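Glutamine synthetase (Streptomyces coelicolor, PDB 4BAX) is a glutamine synthetase-family enzyme whose subunits, each joining a beta-grasp domain to a catalytic domain, gather into an assembly of ten chains. Local coordinates at residues 61-66 and 165-170; 66-69 and 75-78. One frame throughout, in Å; residues are numbered along the deposited sequence.

Contact 1. Residues 61-66 and 165-170; sequences PVFSCP and AGLGIS
Phe63 meets Leu167 and Cys65 meets Ala165 where strand 56-66 ends beside the loop at 165-168. Phe63 and Leu167 cross obliquely, the far corner of the ring, CZ, lying 4.2 Å from Leu167 CD2. Phe63 holds CG opposite the backbone N (chi1 175°), and the ring extends toward 165-170 far enough for CZ to reach that methyl; it also touches Glu192 and Asp195 of helix 190-210. Leu167 packs on the same helix, at Gln196 and Ala200, and on Cys162 of helix 152-164. Two residues up the strand, the thiol of Cys65 meets a methyl: SG is 4.2 Å from Ala165 CB.

The second kind of contact is carbon against carbonyl oxygen. Ala165 O lies against Cys65 CB, at 3.4 Å, and Pro66 CD, at 3.5 Å, as plain van der Waals packing. In return, Ala165 CB comes to 3.8 Å from Pro66 O.

Hydrogen bonds here run mainly to other parts of the fold. Two successive residues, Val62 and Phe63, bond opposite the single residue Leu78, a classic beta bulge, and Gly168 N bonds to the side-chain oxygen OE1 of Gln196. Gly168 also centres an inverse gamma turn, whose Ile169 N to Leu167 O bond is weak.

Helix 152-164 leads into Ala165, and at Gly166, where phi turns positive (87°), a Schellman motif closes the helix. The chain is thereby turned so that Leu167 follows Ala165 into a mostly buried junction between the beta-grasp and catalytic regions.

Contact 2. Residues 66-69 and 75-78; sequences PDPI and ILVL
Asp67 and Leu76 meet at about a right angle where the chain leaves strand 56-66 and returns as strand 75-82. Just before them, Pro66 pairs with Ile75 as an antiparallel non-hydrogen-bonded pair, CA to CA 4.2 Å, the proline ring and the Ile75 side chain turning apart. Followed outward, Asp67 has CB 3.8 Å from Ile75 N and 3.9 Å from Leu76 CD2. CG is closer to that methyl, at 3.6 Å, and CD2 stands over the face of the carboxylate. Of the two oxygens, OD2 comes nearer to Leu76 CD2, at 3.5 Å, while OD1 turns to the chain ahead: it accepts a hydrogen bond from Arg70 N and a weak one from Ile69 N, 3.2 Å from OD1 and bent to 127°. This follows the pattern of an Asx turn. CG lies opposite the backbone N (chi1 -170°), which places the carboxylate beside the chain that follows.

The other methyl of Leu76 has apolar company: CD1 is 3.9 Å from Pro68 CD, and Pro66 O lies 3.8 Å from the same CD1. Leu76 also packs on Trp202 of helix 190-210, and Pro68 on Leu203 of that helix.

Asp67 is therefore used in two ways. OD1 takes the Arg70 N-H, with weak help from Ile69 N, and the flat face of the buried carboxylate packs on a leucine methyl, a neighbour that offers it no hydrogen bond.

How the contacts relate
The centres of the two contacts lie 8 Å apart, and Pro66 belongs to both. Strand 56-66 comes first in the chain, the loop and strand 75-82 follow, and residues 165-170 arrive some ninety residues later. The two strands are antiparallel neighbours in the five-stranded sheet of the beta-grasp region, and a probable hydrogen bond from Leu76 N to Cys65 O, 2.7 Å long, ties contact 1 directly to contact 2. Contact 2 is thus local, closing the turn between adjacent strands, whereas contact 1 reaches across to the catalytic region. Helices 152-164 and 190-210 border both, so strand 56-66 ends and strand 75-82 starts against helices of the same chain's catalytic region.

Contact 1. Residues 61-66 and 165-170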
ATOM      1  N   PRO A  61      -4.007 -46.853  18.571  1.00 32.71           N
ATOM      2  CA  PRO A  61      -4.719 -45.911  19.453  1.00 32.26           C
ATOM      3  C   PRO A  61      -4.385 -46.174  20.923  1.00 32.52           C
ATOM      4  O   PRO A  61      -4.348 -47.339  21.336  1.00 33.02           O
ATOM      5  CB  PRO A  61      -6.201 -46.229  19.193  1.00 32.25           C
ATOM      6  CG  PRO A  61      -6.235 -46.855  17.828  1.00 32.38           C
ATOM      7  CD  PRO A  61      -4.894 -47.450  17.547  1.00 32.50           C
ATOM      8  N   VAL A  62      -4.079 -45.130  21.689  1.00 32.17           N
ATOM      9  CA  VAL A  62      -3.817 -45.304  23.117  1.00 32.46           C
ATOM     10  C   VAL A  62      -4.724 -44.392  23.931  1.00 32.82           C
ATOM     11  O   VAL A  62      -4.921 -44.593  25.135  1.00 32.87           O
ATOM     12  CB  VAL A  62      -2.320 -45.068  23.472  1.00 32.55           C
ATOM     13  CG1 VAL A  62      -1.443 -46.028  22.688  1.00 32.42           C
ATOM     14  CG2 VAL A  62      -1.916 -43.623  23.196  1.00 32.36           C
ATOM     15  N   PHE A  63      -5.228 -43.353  23.273  1.00 33.40           N
ATOM     16  CA  PHE A  63      -6.082 -42.373  23.927  1.00 33.95           C
ATOM     17  C   PHE A  63      -7.004 -41.760  22.889  1.00 33.41           C
ATOM     18  O   PHE A  63      -6.582 -41.549  21.754  1.00 32.46           O
ATOM     19  CB  PHE A  63      -5.238 -41.298  24.608  1.00 34.78           C
ATOM     20  CG  PHE A  63      -6.051 -40.176  25.209  1.00 35.87           C
ATOM     21  CD1 PHE A  63      -6.518 -40.284  26.514  1.00 36.77           C
ATOM     22  CD2 PHE A  63      -6.334 -39.013  24.490  1.00 36.05           C
ATOM     23  CE1 PHE A  63      -7.269 -39.261  27.098  1.00 37.31           C
ATOM     24  CE2 PHE A  63      -7.080 -37.983  25.065  1.00 36.52           C
ATOM     25  CZ  PHE A  63      -7.547 -38.108  26.373  1.00 37.10           C
ATOM     26  N   SER A  64      -8.234 -41.431  23.292  1.00 34.00           N
ATOM     27  CA  SER A  64      -9.208 -40.788  22.389  1.00 33.94           C
ATOM     28  C   SER A  64     -10.106 -39.816  23.149  1.00 33.39           C
ATOM     29  O   SER A  64     -10.355 -39.985  24.345  1.00 33.18           O
ATOM     30  CB  SER A  64     -10.053 -41.814  21.623  1.00 34.52           C
ATOM     31  OG  SER A  64     -11.020 -42.411  22.478  1.00 35.19           O
ATOM     32  N   CYS A  65     -10.588 -38.801  22.444  1.00 32.83           N
ATOM     33  CA  CYS A  65     -11.425 -37.792  23.056  1.00 32.46           C
ATOM     34  C   CYS A  65     -12.250 -37.149  21.949  1.00 32.64           C
ATOM     35  O   CYS A  65     -11.934 -37.321  20.760  1.00 33.10           O
ATOM     36  CB  CYS A  65     -10.564 -36.764  23.776  1.00 32.33           C
ATOM     37  SG  CYS A  65      -9.455 -35.937  22.681  1.00 31.41           S
ATOM     38  N   PRO A  66     -13.258 -36.341  22.322  1.00 32.21           N
ATOM     39  CA  PRO A  66     -14.010 -35.627  21.287  1.00 32.14           C
ATOM     40  C   PRO A  66     -13.162 -34.621  20.527  1.00 32.55           C
ATOM     41  O   PRO A  66     -12.257 -34.027  21.107  1.00 32.76           O
ATOM     42  CB  PRO A  66     -15.084 -34.896  22.096  1.00 32.01           C
ATOM     43  CG  PRO A  66     -15.216 -35.680  23.372  1.00 31.92           C
ATOM     44  CD  PRO A  66     -13.824 -36.124  23.668  1.00 31.93           C
ATOM     45  N   ALA A 165     -12.829 -31.111  24.815  1.00 30.96           N
ATOM     46  CA  ALA A 165     -12.140 -32.390  24.632  1.00 29.61           C
ATOM     47  C   ALA A 165     -12.029 -33.207  25.937  1.00 29.07           C
ATOM     48  O   ALA A 165     -11.711 -34.400  25.901  1.00 28.41           O
ATOM     49  CB  ALA A 165     -10.766 -32.161  24.037  1.00 28.74           C
ATOM     50  N   GLY A 166     -12.278 -32.560  27.080  1.00 29.02           N
ATOM     51  CA  GLY A 166     -12.215 -33.239  28.361  1.00 29.20           C
ATOM     52  C   GLY A 166     -10.873 -33.306  29.065  1.00 29.21           C
ATOM     53  O   GLY A 166     -10.711 -34.015  30.067  1.00 29.64           O
ATOM     54  N   LEU A 167      -9.914 -32.526  28.594  1.00 29.03           N
ATOM     55  CA  LEU A 167      -8.580 -32.552  29.181  1.00 28.38           C
ATOM     56  C   LEU A 167      -8.504 -31.891  30.555  1.00 28.94           C
ATOM     57  O   LEU A 167      -9.287 -30.981  30.862  1.00 29.59           O
ATOM     58  CB  LEU A 167      -7.586 -31.914  28.241  1.00 27.31           C
ATOM     59  CG  LEU A 167      -7.649 -32.410  26.806  1.00 26.29           C
ATOM     60  CD1 LEU A 167      -6.508 -31.713  26.011  1.00 15.71           C
ATOM     61  CD2 LEU A 167      -7.535 -33.932  26.798  1.00 25.49           C
ATOM     62  N   GLY A 168      -7.598 -32.374  31.402  1.00 28.64           N
ATOM     63  CA  GLY A 168      -7.504 -31.850  32.754  1.00 28.53           C
ATOM     64  C   GLY A 168      -6.667 -30.587  32.794  1.00 28.49           C
ATOM     65  O   GLY A 168      -5.476 -30.596  33.135  1.00 28.10           O
ATOM     66  N   ILE A 169      -7.303 -29.481  32.429  1.00 28.57           N
ATOM     67  CA  ILE A 169      -6.635 -28.202  32.453  1.00 28.82           C
ATOM     68  C   ILE A 169      -7.015 -27.539  33.761  1.00 29.40           C
ATOM     69  O   ILE A 169      -8.202 -27.436  34.072  1.00 29.19           O
ATOM     70  CB  ILE A 169      -7.110 -27.316  31.295  1.00 28.71           C
ATOM     71  CG1 ILE A 169      -7.003 -28.076  29.968  1.00 28.43           C
ATOM     72  CG2 ILE A 169      -6.318 -26.019  31.266  1.00 28.67           C
ATOM     73  CD1 ILE A 169      -5.582 -28.425  29.600  1.00 28.08           C
ATOM     74  N   SER A 170      -6.026 -27.069  34.519  1.00 30.06           N
ATOM     75  CA  SER A 170      -6.339 -26.448  35.808  1.00 30.69           C
ATOM     76  C   SER A 170      -6.354 -24.945  35.728  1.00 30.30           C
ATOM     77  O   SER A 170      -7.025 -24.285  36.547  1.00 30.46           O
ATOM     78  CB  SER A 170      -5.372 -26.903  36.907  1.00 31.52           C
ATOM     79  OG  SER A 170      -4.037 -26.919  36.436  1.00 32.18           O
TER

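Contact 2. Residues 66-69 and 75-78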
ATOM      1  N   PRO A  66     -13.258 -36.341  22.322  1.00 32.21           N
ATOM      2  CA  PRO A  66     -14.010 -35.627  21.287  1.00 32.14           C
ATOM      3  C   PRO A  66     -13.162 -34.621  20.527  1.00 32.55           C
ATOM      4  O   PRO A  66     -12.257 -34.027  21.107  1.00 32.76           O
ATOM      5  CB  PRO A  66     -15.084 -34.896  22.096  1.00 32.01           C
ATOM      6  CG  PRO A  66     -15.216 -35.680  23.372  1.00 31.92           C
ATOM      7  CD  PRO A  66     -13.824 -36.124  23.668  1.00 31.93           C
ATOM      8  N   ASP A  67     -13.461 -34.454  19.235  1.00 32.77           N
ATOM      9  CA  ASP A  67     -12.865 -33.413  18.408  1.00 32.26           C
ATOM     10  C   ASP A  67     -13.681 -32.147  18.606  1.00 31.76           C
ATOM     11  O   ASP A  67     -14.788 -32.033  18.098  1.00 31.67           O
ATOM     12  CB  ASP A  67     -12.913 -33.844  16.932  1.00 32.64           C
ATOM     13  CG  ASP A  67     -12.111 -32.931  16.014  1.00 33.19           C
ATOM     14  OD1 ASP A  67     -11.975 -31.730  16.332  1.00 33.18           O
ATOM     15  OD2 ASP A  67     -11.625 -33.407  14.964  1.00 33.56           O
ATOM     16  N   PRO A  68     -13.115 -31.181  19.347  1.00 31.87           N
ATOM     17  CA  PRO A  68     -13.748 -29.907  19.729  1.00 32.47           C
ATOM     18  C   PRO A  68     -13.914 -28.925  18.563  1.00 33.17           C
ATOM     19  O   PRO A  68     -14.795 -28.048  18.582  1.00 33.15           O
ATOM     20  CB  PRO A  68     -12.774 -29.348  20.773  1.00 32.24           C
ATOM     21  CG  PRO A  68     -11.440 -29.894  20.358  1.00 31.74           C
ATOM     22  CD  PRO A  68     -11.725 -31.280  19.835  1.00 31.62           C
ATOM     23  N   ILE A  69     -13.022 -29.032  17.588  1.00 33.50           N
ATOM     24  CA  ILE A  69     -13.084 -28.199  16.393  1.00 33.97           C
ATOM     25  C   ILE A  69     -14.147 -28.659  15.393  1.00 34.65           C
ATOM     26  O   ILE A  69     -14.981 -27.883  14.926  1.00 34.81           O
ATOM     27  CB  ILE A  69     -11.708 -28.107  15.722  1.00 33.45           C
ATOM     28  CG1 ILE A  69     -10.731 -27.459  16.706  1.00 33.29           C
ATOM     29  CG2 ILE A  69     -11.800 -27.304  14.454  1.00 32.91           C
ATOM     30  CD1 ILE A  69      -9.329 -27.454  16.240  1.00 33.25           C
ATOM     31  N   ILE A  75     -13.968 -37.430  16.608  1.00 33.90           N
ATOM     32  CA  ILE A  75     -13.036 -37.682  17.707  1.00 32.67           C
ATOM     33  C   ILE A  75     -11.560 -37.541  17.317  1.00 31.29           C
ATOM     34  O   ILE A  75     -11.193 -37.657  16.144  1.00 31.08           O
ATOM     35  CB  ILE A  75     -13.252 -39.098  18.311  1.00 36.69           C
ATOM     36  CG1 ILE A  75     -13.203 -40.147  17.202  1.00 36.80           C
ATOM     37  CG2 ILE A  75     -14.565 -39.179  19.102  1.00 36.70           C
ATOM     38  CD1 ILE A  75     -12.442 -41.379  17.567  1.00 36.97           C
ATOM     39  N   LEU A  76     -10.717 -37.345  18.327  1.00 30.04           N
ATOM     40  CA  LEU A  76      -9.268 -37.350  18.149  1.00 28.03           C
ATOM     41  C   LEU A  76      -8.723 -38.662  18.677  1.00 26.68           C
ATOM     42  O   LEU A  76      -9.131 -39.126  19.747  1.00 26.09           O
ATOM     43  CB  LEU A  76      -8.620 -36.187  18.876  1.00 27.31           C
ATOM     44  CG  LEU A  76      -9.293 -34.860  18.592  1.00 27.34           C
ATOM     45  CD1 LEU A  76      -8.752 -33.849  19.593  1.00 27.27           C
ATOM     46  CD2 LEU A  76      -9.080 -34.433  17.138  1.00 27.24           C
ATOM     47  N   VAL A  77      -7.832 -39.279  17.916  1.00 26.62           N
ATOM     48  CA  VAL A  77      -7.246 -40.536  18.336  1.00 27.46           C
ATOM     49  C   VAL A  77      -5.729 -40.417  18.410  1.00 28.17           C
ATOM     50  O   VAL A  77      -5.049 -40.399  17.374  1.00 28.86           O
ATOM     51  CB  VAL A  77      -7.612 -41.694  17.373  1.00 27.65           C
ATOM     52  CG1 VAL A  77      -7.361 -43.020  18.037  1.00 27.63           C
ATOM     53  CG2 VAL A  77      -9.059 -41.614  16.957  1.00 27.87           C
ATOM     54  N   LEU A  78      -5.199 -40.354  19.628  1.00 27.98           N
ATOM     55  CA  LEU A  78      -3.756 -40.344  19.814  1.00 28.30           C
ATOM     56  C   LEU A  78      -3.207 -41.770  19.754  1.00 28.54           C
ATOM     57  O   LEU A  78      -3.692 -42.637  20.468  1.00 27.57           O
ATOM     58  CB  LEU A  78      -3.396 -39.693  21.154  1.00 28.04           C
ATOM     59  CG  LEU A  78      -1.908 -39.617  21.485  1.00 27.69           C
ATOM     60  CD1 LEU A  78      -1.154 -38.674  20.544  1.00 27.16           C
ATOM     61  CD2 LEU A  78      -1.711 -39.226  22.938  1.00 27.71           C
TER